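Local atomic coordinates of post-proline cleaving enzyme (Rickettsia typhi, PDB entry 4HVT), a protein that probably acts as a serine endopeptidase of the prolyl oligopeptidase family, cutting peptides after proline. Residues E453-F457 with N540-V545; Y240-G246 with I258-K264; M53-I59 with Y699-N704; N416-P420 with S444-L449. All blocks are in the same frame, centred on the assembly; numbering follows the deposited sequence.

Interaction 1 of 4, residues E453-F457 with N540-V545; sequences EATSF and NDFFAV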
loop_
_atom_site.group_PDB
_atom_site.type_symbol
_atom_site.label_atom_id
_atom_site.label_comp_id
_atom_site.label_asym_id
_atom_site.label_seq_id
_atom_site.Cartn_x
_atom_site.Cartn_y
_atom_site.Cartn_z
ATOM N N GLU A 453 -2.253 -19.950 15.727
ATOM C CA GLU A 453 -1.008 -19.344 16.244
ATOM C C GLU A 453 0.158 -20.289 16.279
ATOM O O GLU A 453 0.037 -21.437 16.599
ATOM C CB GLU A 453 -1.195 -18.802 17.642
ATOM C CG GLU A 453 -2.296 -17.740 17.730
ATOM C CD GLU A 453 -2.402 -17.129 19.115
ATOM O OE1 GLU A 453 -2.110 -17.868 20.100
ATOM O OE2 GLU A 453 -2.759 -15.911 19.201
ATOM N N ALA A 454 1.322 -19.780 15.931
ATOM C CA ALA A 454 2.559 -20.530 16.091
ATOM C C ALA A 454 3.278 -19.980 17.328
ATOM O O ALA A 454 2.998 -18.884 17.759
ATOM C CB ALA A 454 3.401 -20.354 14.849
ATOM N N THR A 455 4.216 -20.756 17.867
ATOM C CA THR A 455 5.113 -20.317 18.930
ATOM C C THR A 455 6.488 -20.013 18.389
ATOM O O THR A 455 7.211 -20.869 17.854
ATOM C CB THR A 455 5.092 -21.304 20.108
ATOM O OG1 THR A 455 3.717 -21.447 20.516
ATOM C CG2 THR A 455 5.842 -20.759 21.253
ATOM N N SER A 456 6.901 -18.775 18.564
ATOM C CA SER A 456 8.184 -18.366 18.023
ATOM C C SER A 456 9.305 -18.713 18.984
ATOM O O SER A 456 9.069 -19.239 20.103
ATOM C CB SER A 456 8.194 -16.896 17.659
ATOM O OG SER A 456 9.288 -16.564 16.783
ATOM N N PHE A 457 10.513 -18.461 18.520
ATOM C CA PHE A 457 11.742 -18.801 19.242
ATOM C C PHE A 457 11.826 -18.282 20.668
ATOM O O PHE A 457 12.527 -18.913 21.486
ATOM C CB PHE A 457 12.982 -18.311 18.479
ATOM C CG PHE A 457 13.232 -16.833 18.611
ATOM C CD1 PHE A 457 12.331 -15.913 18.072
ATOM C CD2 PHE A 457 14.374 -16.335 19.267
ATOM C CE1 PHE A 457 12.541 -14.546 18.155
ATOM C CE2 PHE A 457 14.567 -14.942 19.362
ATOM C CZ PHE A 457 13.672 -14.066 18.805
ATOM N N ASN A 540 12.499 -15.208 12.215
ATOM C CA ASN A 540 12.241 -16.324 13.109
ATOM C C ASN A 540 10.744 -16.605 13.205
ATOM O O ASN A 540 10.343 -17.764 13.203
ATOM C CB ASN A 540 12.775 -16.039 14.503
ATOM C CG ASN A 540 14.290 -16.046 14.554
ATOM O OD1 ASN A 540 14.962 -16.523 13.639
ATOM N ND2 ASN A 540 14.828 -15.549 15.648
ATOM N N ASP A 541 9.928 -15.552 13.257
ATOM C CA ASP A 541 8.462 -15.724 13.306
ATOM C C ASP A 541 7.985 -16.472 12.076
ATOM O O ASP A 541 7.135 -17.339 12.129
ATOM C CB ASP A 541 7.770 -14.384 13.379
ATOM C CG ASP A 541 7.924 -13.726 14.740
ATOM O OD1 ASP A 541 8.459 -14.399 15.631
ATOM O OD2 ASP A 541 7.537 -12.528 14.907
ATOM N N PHE A 542 8.559 -16.117 10.948
ATOM C CA PHE A 542 8.171 -16.734 9.691
ATOM C C PHE A 542 8.566 -18.234 9.718
ATOM O O PHE A 542 7.801 -19.065 9.330
ATOM C CB PHE A 542 8.891 -16.003 8.562
ATOM C CG PHE A 542 8.367 -16.326 7.193
ATOM C CD1 PHE A 542 7.097 -15.929 6.796
ATOM C CD2 PHE A 542 9.157 -16.973 6.283
ATOM C CE1 PHE A 542 6.619 -16.192 5.535
ATOM C CE2 PHE A 542 8.651 -17.301 5.019
ATOM C CZ PHE A 542 7.404 -16.890 4.646
ATOM N N PHE A 543 9.756 -18.558 10.201
ATOM C CA PHE A 543 10.169 -19.974 10.328
ATOM C C PHE A 543 9.234 -20.756 11.283
ATOM O O PHE A 543 8.890 -21.931 11.036
ATOM C CB PHE A 543 11.625 -20.108 10.808
ATOM C CG PHE A 543 12.629 -19.417 9.938
ATOM C CD1 PHE A 543 12.548 -19.477 8.549
ATOM C CD2 PHE A 543 13.654 -18.676 10.511
ATOM C CE1 PHE A 543 13.471 -18.864 7.764
ATOM C CE2 PHE A 543 14.597 -18.061 9.719
ATOM C CZ PHE A 543 14.498 -18.112 8.348
ATOM N N ALA A 544 8.864 -20.125 12.400
ATOM C CA ALA A 544 7.938 -20.736 13.369
ATOM C C ALA A 544 6.620 -21.161 12.699
ATOM O O ALA A 544 6.147 -22.230 12.931
ATOM C CB ALA A 544 7.676 -19.798 14.528
ATOM N N VAL A 545 6.051 -20.292 11.884
ATOM C CA VAL A 545 4.878 -20.656 11.114
ATOM C C VAL A 545 5.175 -21.767 10.072
ATOM O O VAL A 545 4.408 -22.751 9.964
ATOM C CB VAL A 545 4.247 -19.386 10.486
ATOM C CG1 VAL A 545 3.091 -19.781 9.622
ATOM C CG2 VAL A 545 3.767 -18.430 11.572
HETATM O O HOH W 1 11.301 -19.148 15.654
#
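Asp541 OD1 accepts the hydroxyl of Ser456 in a short hydrogen bond, OG to OD1 2.6 Å. The hydroxyl meets the carboxylate oxygen nearly along its C-O axis. The other oxygen of Asp541, OD2, is salt-bridged to Arg517, so both ends of the buried carboxylate are held. The nearby guanidinium probably helps to keep the group ionised.

Ser456 OG stands anti to the backbone N (chi1 -163°), which turns it to the helix. The Phe457 ring lies over the Asn540 amide nitrogen. ND2 sits 3.3 Å above the ring plane, over its centre, and the ring and amide planes are 68° apart. Asn540 OD1 is engaged by Gln536. Water 1 donates a hydrogen bond to Asn540 O and accepts a weak one from Phe457 N. The rest is close packing of small groups. Ala544 CB touches Thr455 O at 3.5 Å, and Ala454 CB meets Val545 CG2 at 3.8 Å.

The axes of the strand and helix segments cross at 113° and come within 7.6 Å. Strand 447-455 is an outermost strand of the mixed sheet of the alpha/beta-hydrolase domain. Helix 536-551 packs on the end of this strand and on strand 461-469, while Phe542 and Phe543 turn to helix 567-578.

Interaction 2 of 4, residues Y240-G246 with I258-K264; sequences YIYVSAG and IFISANK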
loop_
_atom_site.group_PDB
_atom_site.type_symbol
_atom_site.label_atom_id
_atom_site.label_comp_id
_atom_site.label_asym_id
_atom_site.label_seq_id
_atom_site.Cartn_x
_atom_site.Cartn_y
_atom_site.Cartn_z
ATOM N N TYR A 240 15.979 15.201 5.436
ATOM C CA TYR A 240 14.573 14.783 5.689
ATOM C C TYR A 240 14.106 13.855 4.555
ATOM O O TYR A 240 14.736 13.767 3.518
ATOM C CB TYR A 240 13.624 15.984 5.809
ATOM C CG TYR A 240 13.621 16.730 7.106
ATOM C CD1 TYR A 240 14.758 16.868 7.869
ATOM C CD2 TYR A 240 12.446 17.275 7.600
ATOM C CE1 TYR A 240 14.766 17.587 9.040
ATOM C CE2 TYR A 240 12.426 17.935 8.796
ATOM C CZ TYR A 240 13.600 18.101 9.521
ATOM O OH TYR A 240 13.560 18.796 10.716
ATOM N N ILE A 241 13.012 13.140 4.773
ATOM C CA ILE A 241 12.516 12.191 3.764
ATOM C C ILE A 241 11.663 12.921 2.734
ATOM O O ILE A 241 11.926 12.826 1.515
ATOM C CB ILE A 241 11.711 11.051 4.394
ATOM C CG1 ILE A 241 12.501 10.425 5.572
ATOM C CG2 ILE A 241 11.396 9.978 3.357
ATOM C CD1 ILE A 241 13.968 10.102 5.295
ATOM N N TYR A 242 10.596 13.600 3.210
ATOM C CA TYR A 242 9.690 14.266 2.261
ATOM C C TYR A 242 8.930 15.375 2.988
ATOM O O TYR A 242 8.988 15.446 4.217
ATOM C CB TYR A 242 8.714 13.310 1.569
ATOM C CG TYR A 242 7.742 12.693 2.509
ATOM C CD1 TYR A 242 6.627 13.411 2.966
ATOM C CD2 TYR A 242 7.938 11.402 2.997
ATOM C CE1 TYR A 242 5.733 12.882 3.881
ATOM C CE2 TYR A 242 7.040 10.862 3.946
ATOM C CZ TYR A 242 5.940 11.596 4.352
ATOM O OH TYR A 242 5.087 11.122 5.341
ATOM N N VAL A 243 8.264 16.228 2.193
ATOM C CA VAL A 243 7.303 17.189 2.723
ATOM C C VAL A 243 5.990 17.085 1.961
ATOM O O VAL A 243 5.985 16.875 0.747
ATOM C CB VAL A 243 7.836 18.624 2.692
ATOM C CG1 VAL A 243 7.993 19.189 1.290
ATOM C CG2 VAL A 243 6.901 19.530 3.462
ATOM N N SER A 244 4.893 17.194 2.676
ATOM C CA SER A 244 3.557 17.081 2.054
ATOM C C SER A 244 2.658 18.194 2.581
ATOM O O SER A 244 2.921 18.740 3.620
ATOM C CB SER A 244 2.916 15.722 2.319
ATOM O OG SER A 244 2.557 15.546 3.684
ATOM N N ALA A 245 1.602 18.483 1.826
ATOM C CA ALA A 245 0.545 19.418 2.225
ATOM C C ALA A 245 -0.761 18.705 2.010
ATOM O O ALA A 245 -0.894 17.858 1.139
ATOM C CB ALA A 245 0.582 20.686 1.404
ATOM N N GLY A 246 -1.719 18.990 2.868
ATOM C CA GLY A 246 -3.068 18.470 2.743
ATOM C C GLY A 246 -3.989 19.319 3.586
ATOM O O GLY A 246 -3.549 20.201 4.276
ATOM N N ILE A 258 -4.246 24.417 6.176
ATOM C CA ILE A 258 -3.453 23.416 5.529
ATOM C C ILE A 258 -2.488 22.776 6.516
ATOM O O ILE A 258 -1.793 23.488 7.278
ATOM C CB ILE A 258 -2.667 24.055 4.321
ATOM C CG1 ILE A 258 -3.625 24.706 3.288
ATOM C CG2 ILE A 258 -1.691 23.054 3.699
ATOM C CD1 ILE A 258 -4.503 23.767 2.519
ATOM N N PHE A 259 -2.447 21.431 6.503
ATOM C CA PHE A 259 -1.534 20.660 7.315
ATOM C C PHE A 259 -0.295 20.427 6.493
ATOM O O PHE A 259 -0.343 19.778 5.461
ATOM C CB PHE A 259 -2.234 19.347 7.693
ATOM C CG PHE A 259 -1.387 18.379 8.530
ATOM C CD1 PHE A 259 -1.057 18.669 9.850
ATOM C CD2 PHE A 259 -1.017 17.187 8.024
ATOM C CE1 PHE A 259 -0.335 17.795 10.629
ATOM C CE2 PHE A 259 -0.312 16.281 8.823
ATOM C CZ PHE A 259 0.046 16.579 10.104
ATOM N N ILE A 260 0.824 20.923 6.994
ATOM C CA ILE A 260 2.142 20.713 6.342
ATOM C C ILE A 260 2.878 19.715 7.175
ATOM O O ILE A 260 3.005 19.913 8.377
ATOM C CB ILE A 260 2.916 22.003 6.279
ATOM C CG1 ILE A 260 2.196 22.949 5.268
ATOM C CG2 ILE A 260 4.340 21.744 5.856
ATOM C CD1 ILE A 260 2.891 24.275 5.156
ATOM N N SER A 261 3.330 18.626 6.544
ATOM C CA SER A 261 3.957 17.540 7.246
ATOM C C SER A 261 5.339 17.235 6.630
ATOM O O SER A 261 5.437 16.843 5.485
ATOM C CB SER A 261 3.025 16.332 7.242
ATOM O OG SER A 261 3.555 15.220 7.959
ATOM N N ALA A 262 6.360 17.454 7.449
ATOM C CA ALA A 262 7.762 17.211 7.090
ATOM C C ALA A 262 8.226 15.949 7.814
ATOM O O ALA A 262 8.409 15.934 9.007
ATOM C CB ALA A 262 8.639 18.381 7.468
ATOM N N ASN A 263 8.427 14.918 7.045
ATOM C CA ASN A 263 8.793 13.625 7.587
ATOM C C ASN A 263 10.346 13.614 7.661
ATOM O O ASN A 263 11.021 13.714 6.628
ATOM C CB ASN A 263 8.244 12.529 6.704
ATOM C CG ASN A 263 8.479 11.155 7.312
ATOM O OD1 ASN A 263 9.556 10.923 7.839
ATOM N ND2 ASN A 263 7.505 10.280 7.280
ATOM N N LYS A 264 10.855 13.588 8.889
ATOM C CA LYS A 264 12.300 13.712 9.136
ATOM C C LYS A 264 13.041 12.395 8.866
ATOM O O LYS A 264 14.083 12.374 8.190
ATOM C CB LYS A 264 12.538 14.129 10.578
ATOM C CG LYS A 264 11.751 15.354 11.048
ATOM C CD LYS A 264 11.955 15.530 12.572
ATOM C CE LYS A 264 13.371 16.011 12.870
ATOM N NZ LYS A 264 13.717 15.886 14.322
HETATM O O HOH W 2 0.324 17.048 4.658
#
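Ile241 and Tyr242 both face Asn263, which makes a classic beta bulge at one end of this antiparallel pair. Asn263 O takes two backbone N-H groups: Ile241 N at 2.8 Å and, more weakly, Tyr242 N at 3.4 Å. Asn263 N answers with a bond to Tyr242 O. From Val243 on the pairing is regular. Ser244 with Ser261 and Gly246 with Phe259 are hydrogen-bonded pairs; Val243 with Ala262 and Ala245 with Ile260 are non-hydrogen-bonded pairs.

The side chain of Asn263 lies across the Tyr242 ring. Its CB sits over the ring face in a CH-pi contact, 3.6 Å from the centroid and 20° off the normal. Tyr242 CG lies between the backbone N and the carbonyl carbon (chi1 65°), which lays the ring over Asn263. ND2 gives a weak bond to Tyr242 OH at 3.2 Å, while OD1 accepts from Phe266 N. On the other side of the bulge, Lys264 runs alongside Tyr240. Its CG covers one ring face, 3.9 Å from the centroid, and Ala262 CB meets the ring edge in plane. The Tyr240 hydroxyl is bonded to Asp270.

Val243, Ala245, Ile260 and Ala262 share the other face from Tyr242 and Asn263. Val243, Ala245 and Ile260 pack on Leu218 of strand 217-222 in the neighbouring propeller sheet. Water 2 joins Ser244 OG to Phe259 O, 2.9 Å from each. The chemistry thus divides by face: apolar groups join adjacent blades of the beta-propeller, while the polar side chains of Tyr242, Asn263, Ser244 and Ser261 lie on the other face.

Interaction 3 of 4, residues M53-I59 with Y699-N704; sequences MQEYKQI and YTFFAN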
loop_
_atom_site.group_PDB
_atom_site.type_symbol
_atom_site.label_atom_id
_atom_site.label_comp_id
_atom_site.label_asym_id
_atom_site.label_seq_id
_atom_site.Cartn_x
_atom_site.Cartn_y
_atom_site.Cartn_z
ATOM N N MET A 53 5.468 -25.040 -19.646
ATOM C CA MET A 53 5.007 -25.886 -18.546
ATOM C C MET A 53 3.584 -26.292 -18.835
ATOM O O MET A 53 2.812 -25.509 -19.359
ATOM C CB MET A 53 5.090 -25.110 -17.221
ATOM C CG MET A 53 6.541 -24.838 -16.836
ATOM S SD MET A 53 6.702 -23.815 -15.355
ATOM C CE MET A 53 8.483 -23.693 -15.149
ATOM N N GLN A 54 3.254 -27.528 -18.494
ATOM C CA GLN A 54 1.935 -28.065 -18.759
ATOM C C GLN A 54 0.853 -27.207 -18.125
ATOM O O GLN A 54 -0.265 -27.111 -18.647
ATOM C CB GLN A 54 1.812 -29.556 -18.295
ATOM N N GLU A 55 1.184 -26.538 -17.007
ATOM C CA GLU A 55 0.157 -25.821 -16.243
ATOM C C GLU A 55 -0.191 -24.461 -16.837
ATOM O O GLU A 55 -1.196 -23.877 -16.458
ATOM C CB GLU A 55 0.598 -25.645 -14.791
ATOM C CG GLU A 55 0.754 -26.935 -13.988
ATOM C CD GLU A 55 2.091 -27.652 -14.163
ATOM O OE1 GLU A 55 2.981 -27.178 -14.856
ATOM O OE2 GLU A 55 2.206 -28.802 -13.673
ATOM N N TYR A 56 0.634 -23.950 -17.748
ATOM C CA TYR A 56 0.498 -22.555 -18.215
ATOM C C TYR A 56 -0.869 -22.245 -18.875
ATOM O O TYR A 56 -1.536 -21.232 -18.538
ATOM C CB TYR A 56 1.627 -22.222 -19.183
ATOM C CG TYR A 56 1.611 -20.819 -19.665
ATOM C CD1 TYR A 56 2.245 -19.830 -18.930
ATOM C CD2 TYR A 56 0.932 -20.446 -20.832
ATOM C CE1 TYR A 56 2.226 -18.518 -19.332
ATOM C CE2 TYR A 56 0.918 -19.103 -21.237
ATOM C CZ TYR A 56 1.553 -18.163 -20.474
ATOM O OH TYR A 56 1.598 -16.830 -20.840
ATOM N N LYS A 57 -1.290 -23.107 -19.816
ATOM C CA LYS A 57 -2.534 -22.869 -20.539
ATOM C C LYS A 57 -3.682 -22.714 -19.582
ATOM O O LYS A 57 -4.511 -21.828 -19.750
ATOM C CB LYS A 57 -2.856 -24.027 -21.508
ATOM N N GLN A 58 -3.764 -23.597 -18.578
ATOM C CA GLN A 58 -4.891 -23.605 -17.633
ATOM C C GLN A 58 -4.867 -22.379 -16.685
ATOM O O GLN A 58 -5.870 -21.673 -16.504
ATOM C CB GLN A 58 -4.858 -24.890 -16.808
ATOM C CG GLN A 58 -6.071 -25.125 -15.920
ATOM C CD GLN A 58 -7.423 -25.005 -16.622
ATOM O OE1 GLN A 58 -7.593 -25.368 -17.796
ATOM N NE2 GLN A 58 -8.414 -24.539 -15.880
ATOM N N ILE A 59 -3.710 -22.166 -16.073
ATOM C CA ILE A 59 -3.435 -20.930 -15.276
ATOM C C ILE A 59 -3.775 -19.665 -16.090
ATOM O O ILE A 59 -4.521 -18.834 -15.630
ATOM C CB ILE A 59 -1.967 -20.868 -14.800
ATOM C CG1 ILE A 59 -1.592 -22.010 -13.830
ATOM C CG2 ILE A 59 -1.661 -19.532 -14.135
ATOM C CD1 ILE A 59 -2.265 -21.957 -12.470
ATOM N N TYR A 699 1.796 -17.639 -11.020
ATOM C CA TYR A 699 0.986 -18.821 -10.640
ATOM C C TYR A 699 1.363 -20.061 -11.456
ATOM O O TYR A 699 1.288 -21.148 -10.925
ATOM C CB TYR A 699 -0.524 -18.530 -10.590
ATOM C CG TYR A 699 -0.872 -17.865 -9.302
ATOM C CD1 TYR A 699 -0.955 -18.595 -8.118
ATOM C CD2 TYR A 699 -1.116 -16.525 -9.254
ATOM C CE1 TYR A 699 -1.246 -17.978 -6.926
ATOM C CE2 TYR A 699 -1.399 -15.901 -8.069
ATOM C CZ TYR A 699 -1.466 -16.621 -6.914
ATOM O OH TYR A 699 -1.756 -15.986 -5.728
ATOM N N THR A 700 1.875 -19.882 -12.671
ATOM C CA THR A 700 2.375 -21.009 -13.435
ATOM C C THR A 700 3.614 -21.526 -12.712
ATOM O O THR A 700 3.731 -22.735 -12.500
ATOM C CB THR A 700 2.638 -20.638 -14.906
ATOM O OG1 THR A 700 1.412 -20.189 -15.511
ATOM C CG2 THR A 700 3.193 -21.853 -15.673
ATOM N N PHE A 701 4.484 -20.606 -12.280
ATOM C CA PHE A 701 5.717 -20.969 -11.571
ATOM C C PHE A 701 5.383 -21.844 -10.330
ATOM O O PHE A 701 5.997 -22.876 -10.096
ATOM C CB PHE A 701 6.538 -19.697 -11.204
ATOM C CG PHE A 701 7.584 -19.927 -10.164
ATOM C CD1 PHE A 701 8.806 -20.533 -10.491
ATOM C CD2 PHE A 701 7.371 -19.560 -8.867
ATOM C CE1 PHE A 701 9.765 -20.716 -9.512
ATOM C CE2 PHE A 701 8.313 -19.778 -7.888
ATOM C CZ PHE A 701 9.503 -20.369 -8.214
ATOM N N PHE A 702 4.433 -21.415 -9.521
ATOM C CA PHE A 702 4.148 -22.111 -8.272
ATOM C C PHE A 702 3.428 -23.384 -8.529
ATOM O O PHE A 702 3.666 -24.377 -7.849
ATOM C CB PHE A 702 3.352 -21.208 -7.318
ATOM C CG PHE A 702 4.230 -20.290 -6.502
ATOM C CD1 PHE A 702 5.152 -20.827 -5.631
ATOM C CD2 PHE A 702 4.029 -18.889 -6.520
ATOM C CE1 PHE A 702 5.955 -20.022 -4.836
ATOM C CE2 PHE A 702 4.811 -18.089 -5.728
ATOM C CZ PHE A 702 5.786 -18.659 -4.894
ATOM N N ALA A 703 2.516 -23.362 -9.495
ATOM C CA ALA A 703 1.719 -24.557 -9.783
ATOM C C ALA A 703 2.657 -25.648 -10.273
ATOM O O ALA A 703 2.538 -26.834 -9.871
ATOM C CB ALA A 703 0.685 -24.262 -10.823
ATOM N N ASN A 704 3.608 -25.269 -11.110
ATOM C CA ASN A 704 4.549 -26.235 -11.655
ATOM C C ASN A 704 5.578 -26.717 -10.613
ATOM O O ASN A 704 5.887 -27.930 -10.558
ATOM C CB ASN A 704 5.240 -25.619 -12.863
ATOM C CG ASN A 704 6.248 -26.533 -13.497
ATOM O OD1 ASN A 704 5.911 -27.408 -14.380
ATOM N ND2 ASN A 704 7.488 -26.382 -13.088
#
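Met53 reaches across Thr700 to Asn704 with an extended chain. Its CB lies 4.1 Å from Thr700 CG2. CG passes beside the Asn704 amide. SD rests close on Asn704, 3.4 Å from its CB. The methyl CE ends beside the same amide. CG is anti to the carbonyl carbon (chi1 -68°) and the chain stays straight beyond it, so it crosses the Asn704 side chain at about a right angle.

Glu55 comes to Asn704 from another direction. Its chain bends at chi2 (83°), bringing CG to 4.1 Å from Ala703 CB and the carboxylate to the Asn704 amide. The carboxylate and amide planes are 75° apart.

Met53 to Tyr56 form a type I beta turn that leads into helix 56-67. This early helix thereby packs on helix 688-706, the last helix of the alpha/beta-hydrolase domain, so a helix from early in the chain lies against the last helix. Helix 34-51 touches Tyr56 and Phe701.

Deeper in, Ile59 sits against the helix. Its CG2 touches Tyr699 CB at 3.9 Å and Thr700 OG1 at 3.4 Å, while CD1 reaches Ala703 CB. Thr700 OG1 is bonded to Ile696 O, one turn back in its own helix. The methyl CG2 of Thr700 meets the Tyr56 ring at its edge, in plane, and lies 3.9 Å from Tyr56 CB.

Interaction 4 of 4, residues N416-P420 with S444-L449; sequences NSIVP and SENYVL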
loop_
_atom_site.group_PDB
_atom_site.type_symbol
_atom_site.label_atom_id
_atom_site.label_comp_id
_atom_site.label_asym_id
_atom_site.label_seq_id
_atom_site.Cartn_x
_atom_site.Cartn_y
_atom_site.Cartn_z
ATOM N N ASN A 416 -14.411 -11.535 4.357
ATOM C CA ASN A 416 -13.381 -12.288 5.045
ATOM C C ASN A 416 -12.625 -13.086 4.005
ATOM O O ASN A 416 -12.844 -12.963 2.829
ATOM C CB ASN A 416 -13.936 -13.114 6.251
ATOM C CG ASN A 416 -14.669 -14.387 5.854
ATOM O OD1 ASN A 416 -14.412 -14.929 4.787
ATOM N ND2 ASN A 416 -15.575 -14.893 6.734
ATOM N N SER A 417 -11.621 -13.823 4.416
ATOM C CA SER A 417 -10.725 -14.407 3.428
ATOM C C SER A 417 -11.437 -15.344 2.446
ATOM O O SER A 417 -10.934 -15.541 1.342
ATOM C CB SER A 417 -9.592 -15.133 4.139
ATOM O OG SER A 417 -8.600 -15.617 3.232
ATOM N N ILE A 418 -12.578 -15.919 2.843
ATOM C CA ILE A 418 -13.268 -16.905 1.994
ATOM C C ILE A 418 -14.706 -16.481 1.605
ATOM O O ILE A 418 -15.374 -17.195 0.865
ATOM C CB ILE A 418 -13.292 -18.340 2.589
ATOM C CG1 ILE A 418 -13.997 -18.390 3.944
ATOM C CG2 ILE A 418 -11.883 -18.931 2.665
ATOM C CD1 ILE A 418 -14.250 -19.787 4.504
ATOM N N VAL A 419 -15.147 -15.323 2.053
ATOM C CA VAL A 419 -16.476 -14.809 1.731
ATOM C C VAL A 419 -16.309 -13.500 0.943
ATOM O O VAL A 419 -15.713 -12.574 1.459
ATOM C CB VAL A 419 -17.339 -14.581 3.005
ATOM C CG1 VAL A 419 -18.697 -14.059 2.575
ATOM C CG2 VAL A 419 -17.472 -15.878 3.819
ATOM N N PRO A 420 -16.822 -13.422 -0.308
ATOM C CA PRO A 420 -16.579 -12.227 -1.086
ATOM C C PRO A 420 -17.155 -10.972 -0.401
ATOM O O PRO A 420 -18.141 -11.063 0.338
ATOM C CB PRO A 420 -17.311 -12.479 -2.415
ATOM C CG PRO A 420 -17.356 -13.951 -2.536
ATOM C CD PRO A 420 -17.459 -14.473 -1.128
ATOM N N SER A 444 -18.297 -20.374 -0.683
ATOM C CA SER A 444 -17.538 -20.267 0.564
ATOM C C SER A 444 -17.632 -21.523 1.473
ATOM O O SER A 444 -16.681 -21.850 2.169
ATOM C CB SER A 444 -17.969 -18.992 1.292
ATOM O OG SER A 444 -17.857 -17.893 0.384
ATOM N N GLU A 445 -18.768 -22.224 1.433
ATOM C CA GLU A 445 -18.974 -23.437 2.221
ATOM C C GLU A 445 -18.077 -24.593 1.813
ATOM O O GLU A 445 -17.985 -25.549 2.560
ATOM C CB GLU A 445 -20.441 -23.884 2.159
ATOM C CG GLU A 445 -21.358 -23.025 2.996
ATOM C CD GLU A 445 -22.648 -23.714 3.394
ATOM O OE1 GLU A 445 -22.857 -24.914 3.056
ATOM O OE2 GLU A 445 -23.481 -23.053 4.056
ATOM N N ASN A 446 -17.449 -24.537 0.635
ATOM C CA ASN A 446 -16.522 -25.596 0.230
ATOM C C ASN A 446 -15.139 -25.364 0.821
ATOM O O ASN A 446 -14.260 -26.185 0.575
ATOM C CB ASN A 446 -16.335 -25.675 -1.290
ATOM C CG ASN A 446 -17.515 -26.224 -1.993
ATOM O OD1 ASN A 446 -18.375 -26.840 -1.374
ATOM N ND2 ASN A 446 -17.562 -26.041 -3.324
ATOM N N TYR A 447 -14.965 -24.238 1.551
ATOM C CA TYR A 447 -13.653 -23.856 2.141
ATOM C C TYR A 447 -13.655 -23.666 3.665
ATOM O O TYR A 447 -14.697 -23.487 4.304
ATOM C CB TYR A 447 -13.166 -22.596 1.438
ATOM C CG TYR A 447 -13.120 -22.793 -0.031
ATOM C CD1 TYR A 447 -11.993 -23.353 -0.646
ATOM C CD2 TYR A 447 -14.231 -22.511 -0.822
ATOM C CE1 TYR A 447 -11.972 -23.611 -2.017
ATOM C CE2 TYR A 447 -14.222 -22.758 -2.196
ATOM C CZ TYR A 447 -13.096 -23.291 -2.794
ATOM O OH TYR A 447 -13.131 -23.539 -4.151
ATOM N N VAL A 448 -12.464 -23.705 4.242
ATOM C CA VAL A 448 -12.276 -23.471 5.658
ATOM C C VAL A 448 -11.279 -22.337 5.808
ATOM O O VAL A 448 -10.266 -22.309 5.109
ATOM C CB VAL A 448 -11.708 -24.714 6.372
ATOM C CG1 VAL A 448 -11.520 -24.409 7.861
ATOM C CG2 VAL A 448 -12.636 -25.896 6.195
ATOM N N LEU A 449 -11.585 -21.454 6.740
ATOM C CA LEU A 449 -10.729 -20.368 7.175
ATOM C C LEU A 449 -10.465 -20.599 8.658
ATOM O O LEU A 449 -11.415 -20.542 9.495
ATOM C CB LEU A 449 -11.424 -19.021 6.948
ATOM C CG LEU A 449 -10.754 -17.813 7.625
ATOM C CD1 LEU A 449 -9.294 -17.681 7.165
ATOM C CD2 LEU A 449 -11.521 -16.536 7.379
#
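Ile418 CG1 is placed between its backbone N and carbonyl carbon (chi1 60°), and the chain then runs extended. This carries CD1 across to strand 447-449. There CD1 lies 3.8 Å from Leu449 CB and 3.7 Å from Tyr447 O. The other branch, CG2, faces Tyr447 CB at 4.1 Å. Ile418 thus spans two strand residues, crossing both side chains obliquely.

Ser444 supplies the polar tie. Its OG, anti to the carbonyl carbon (chi1 -53°), gives a hydrogen bond to Ile418 O at 2.6 Å. The hydroxyl approaches from 19° outside the carbonyl plane. Val419 and the Pro420 ring flank this bond, with Pro420 CD 3.8 Å from Ser444 OG.

On the far side of Ile418, Leu449 sets its two methyls against the loop. CD1 and CD2 both lie 4.0 Å from Ser417 CB, and CD2 touches the Asn416 amide carbon at 4.1 Å. The Asn416 and Leu449 side chains run antiparallel past one another. The Asn416 amide is held at both ends. OD1 accepts from Ile418 N at 2.9 Å and, weakly, from Val419 N, while ND2 gives to Gln395 O.

Val467 of strand 461-469 also touches Ser417 and Ile418, and Ser417 O takes a bond from Asn501. The bond from Asn416 OD1 to Ile418 N defines an Asx turn. It shapes the link between strands 410-415 and 422-426 of a four-stranded propeller sheet, and this loop packs on an outermost strand of the alpha/beta-hydrolase sheet.

How the interactions relate
From the N terminus, 53-59 is met first, but interaction 3 closes only at 699-704, 640 residues on. It ties a helix near the start of the chain to the last helix, and the other three contacts nest within its loop. Interaction 2 closes a hairpin whose segments are 12 residues apart in the propeller. Interaction 4 follows, joining a propeller loop to the start of strand 447-455. Interaction 1 then opens at the end of that strand and closes at helix 536-551 in the hydrolase domain. Interactions 2, 4 and 1 are in series, and none cross. Interactions 1 and 4 share a strand, with centres about 25 Å apart. Interaction 2 lies across the chain's centre from interactions 3 and 4.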